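5-carboxymethyl-2-hydroxymuconate semialdehyde dehydrogenase (Thermus thermophilus, PDB 2D4E) probably catalyses the NAD-dependent oxidation of 5-carboxymethyl-2-hydroxymuconate semialdehyde to the corresponding carboxylic acid, as a tetrameric member of the aldehyde dehydrogenase family. Local coordinates at residues C[92-96]-C[132-136]. Sequence-based numbering, arbitrary orientation.
Sequences LLRIA and FAFYA
I95 sets its CG2 methyl over the centre of the F132 ring, 3.5 Å from the centroid and 2° off the normal, a CH-pi contact. Its distances to all six ring carbons are therefore nearly equal. What brings the methyl there is the I95 side-chain rotation, with CG2 anti to the backbone N and CG1 anti to the carbonyl carbon (chi1 -70°), while CD1 lies near F132 CE2. L92 meets the same ring differently, its side chain crossing that of F132 at about a right angle. Its CD2 sits in the ring plane, 3.7 Å from F132 CD2, so one ring receives a methyl on a face and another at an edge. The other branch, L92 CD1, rests against the backbone of 132-136, 3.5 Å from A136 CA. With an alanine at F132 the ring is gone, and I95 CG2 is likely to lose its aromatic face while a gap opens beside L92 CD2.

Two alanines meet the larger side chains closely, consistent with the 8.2 Å axis separation of 92-96 and 132-136: A136 CB is 3.7 Å from L92 CB, and A96 CB 3.9 Å from F132 CB. L93 adds CD2 against the A136 methyl from the more exposed flank. No hydrogen bond crosses this apolar interface.

The segment directions differ by 166°, so helices 85-101 and 118-136 run nearly antiparallel here. Helix 175-188, the crossover between parallel strands 166-169 and 193-196, touches both through A188 on L92 and A184 on F132, joining the pair to the probable Rossmann-type NAD-binding domain.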
ATOM      1  N   LEU C  92      -9.552  24.106  -3.838  1.00 18.62           N
ATOM      2  CA  LEU C  92      -8.093  24.133  -3.929  1.00 24.16           C
ATOM      3  C   LEU C  92      -7.647  24.533  -5.333  1.00 20.34           C
ATOM      4  O   LEU C  92      -6.716  25.316  -5.494  1.00 20.46           O
ATOM      5  CB  LEU C  92      -7.480  22.773  -3.565  1.00 24.32           C
ATOM      6  CG  LEU C  92      -7.663  22.240  -2.139  1.00 31.71           C
ATOM      7  CD1 LEU C  92      -6.657  21.128  -1.899  1.00 31.50           C
ATOM      8  CD2 LEU C  92      -7.439  23.335  -1.127  1.00 30.66           C
ATOM      9  N   LEU C  93      -8.312  23.991  -6.347  1.00 19.53           N
ATOM     10  CA  LEU C  93      -7.980  24.322  -7.729  1.00 24.63           C
ATOM     11  C   LEU C  93      -8.263  25.796  -8.030  1.00 23.91           C
ATOM     12  O   LEU C  93      -7.569  26.421  -8.837  1.00 20.58           O
ATOM     13  CB  LEU C  93      -8.768  23.432  -8.691  1.00 21.78           C
ATOM     14  CG  LEU C  93      -8.350  21.960  -8.682  1.00 26.56           C
ATOM     15  CD1 LEU C  93      -9.219  21.185  -9.663  1.00 23.54           C
ATOM     16  CD2 LEU C  93      -6.870  21.845  -9.055  1.00 22.94           C
ATOM     17  N   ARG C  94      -9.286  26.345  -7.380  1.00 19.09           N
ATOM     18  CA  ARG C  94      -9.643  27.747  -7.570  1.00 21.63           C
ATOM     19  C   ARG C  94      -8.573  28.625  -6.923  1.00 25.31           C
ATOM     20  O   ARG C  94      -8.177  29.658  -7.469  1.00 23.45           O
ATOM     21  CB  ARG C  94     -11.006  28.031  -6.935  1.00 24.22           C
ATOM     22  CG  ARG C  94     -11.463  29.480  -7.034  1.00 21.75           C
ATOM     23  CD  ARG C  94     -11.475  29.977  -8.475  1.00 26.29           C
ATOM     24  NE  ARG C  94     -12.046  31.320  -8.560  1.00 28.24           N
ATOM     25  CZ  ARG C  94     -11.821  32.172  -9.557  1.00 28.05           C
ATOM     26  NH1 ARG C  94     -11.030  31.828 -10.569  1.00 23.00           N
ATOM     27  NH2 ARG C  94     -12.387  33.374  -9.535  1.00 22.18           N
ATOM     28  N   ILE C  95      -8.118  28.203  -5.747  1.00 17.79           N
ATOM     29  CA  ILE C  95      -7.085  28.917  -5.018  1.00 19.66           C
ATOM     30  C   ILE C  95      -5.798  28.919  -5.843  1.00 18.83           C
ATOM     31  O   ILE C  95      -5.142  29.947  -5.968  1.00 21.81           O
ATOM     32  CB  ILE C  95      -6.829  28.254  -3.636  1.00 19.15           C
ATOM     33  CG1 ILE C  95      -8.029  28.501  -2.718  1.00 14.76           C
ATOM     34  CG2 ILE C  95      -5.561  28.814  -3.000  1.00 20.75           C
ATOM     35  CD1 ILE C  95      -7.949  27.776  -1.389  1.00 16.44           C
ATOM     36  N   ALA C  96      -5.451  27.766  -6.414  1.00 17.64           N
ATOM     37  CA  ALA C  96      -4.250  27.645  -7.235  1.00 20.59           C
ATOM     38  C   ALA C  96      -4.376  28.569  -8.441  1.00 27.27           C
ATOM     39  O   ALA C  96      -3.412  29.226  -8.847  1.00 21.96           O
ATOM     40  CB  ALA C  96      -4.075  26.209  -7.698  1.00 10.67           C
ATOM     41  N   PHE C 132      -1.316  23.690  -3.917  1.00 14.71           N
ATOM     42  CA  PHE C 132      -2.768  23.519  -3.925  1.00 19.53           C
ATOM     43  C   PHE C 132      -3.240  22.592  -5.044  1.00 18.37           C
ATOM     44  O   PHE C 132      -4.114  21.754  -4.836  1.00 19.99           O
ATOM     45  CB  PHE C 132      -3.474  24.875  -4.039  1.00 18.38           C
ATOM     46  CG  PHE C 132      -3.454  25.672  -2.767  1.00 18.77           C
ATOM     47  CD1 PHE C 132      -2.459  26.616  -2.534  1.00 13.27           C
ATOM     48  CD2 PHE C 132      -4.411  25.443  -1.779  1.00 16.70           C
ATOM     49  CE1 PHE C 132      -2.413  27.321  -1.330  1.00 17.09           C
ATOM     50  CE2 PHE C 132      -4.375  26.139  -0.575  1.00 16.88           C
ATOM     51  CZ  PHE C 132      -3.371  27.082  -0.350  1.00 22.22           C
ATOM     52  N   ALA C 133      -2.658  22.739  -6.228  1.00 17.24           N
ATOM     53  CA  ALA C 133      -3.039  21.895  -7.352  1.00 19.22           C
ATOM     54  C   ALA C 133      -2.714  20.439  -7.035  1.00 21.22           C
ATOM     55  O   ALA C 133      -3.455  19.521  -7.413  1.00 19.83           O
ATOM     56  CB  ALA C 133      -2.302  22.335  -8.615  1.00 20.86           C
ATOM     57  N   PHE C 134      -1.599  20.242  -6.333  1.00 19.53           N
ATOM     58  CA  PHE C 134      -1.132  18.916  -5.947  1.00 16.56           C
ATOM     59  C   PHE C 134      -2.081  18.229  -4.963  1.00 18.88           C
ATOM     60  O   PHE C 134      -2.617  17.159  -5.248  1.00 19.22           O
ATOM     61  CB  PHE C 134       0.261  19.029  -5.325  1.00 17.52           C
ATOM     62  CG  PHE C 134       0.828  17.724  -4.843  1.00 18.91           C
ATOM     63  CD1 PHE C 134       1.167  16.718  -5.744  1.00 19.04           C
ATOM     64  CD2 PHE C 134       1.040  17.506  -3.484  1.00 18.47           C
ATOM     65  CE1 PHE C 134       1.712  15.513  -5.304  1.00 18.68           C
ATOM     66  CE2 PHE C 134       1.584  16.302  -3.031  1.00 20.12           C
ATOM     67  CZ  PHE C 134       1.921  15.303  -3.945  1.00 17.09           C
ATOM     68  N   TYR C 135      -2.293  18.843  -3.804  1.00 17.01           N
ATOM     69  CA  TYR C 135      -3.164  18.243  -2.805  1.00 19.43           C
ATOM     70  C   TYR C 135      -4.633  18.193  -3.198  1.00 19.88           C
ATOM     71  O   TYR C 135      -5.410  17.439  -2.616  1.00 16.72           O
ATOM     72  CB  TYR C 135      -2.991  18.947  -1.460  1.00 15.42           C
ATOM     73  CG  TYR C 135      -1.718  18.531  -0.766  1.00 16.58           C
ATOM     74  CD1 TYR C 135      -0.607  19.378  -0.722  1.00 15.33           C
ATOM     75  CD2 TYR C 135      -1.612  17.270  -0.180  1.00 13.84           C
ATOM     76  CE1 TYR C 135       0.581  18.976  -0.104  1.00 13.54           C
ATOM     77  CE2 TYR C 135      -0.433  16.855   0.439  1.00 16.44           C
ATOM     78  CZ  TYR C 135       0.657  17.713   0.476  1.00 15.47           C
ATOM     79  OH  TYR C 135       1.805  17.316   1.117  1.00 21.26           O
ATOM     80  N   ALA C 136      -5.010  18.984  -4.197  1.00 19.75           N
ATOM     81  CA  ALA C 136      -6.387  18.989  -4.664  1.00 20.33           C
ATOM     82  C   ALA C 136      -6.743  17.576  -5.120  1.00 21.23           C
ATOM     83  O   ALA C 136      -7.884  17.130  -4.973  1.00 21.54           O
ATOM     84  CB  ALA C 136      -6.551  19.976  -5.824  1.00 17.33           C
TER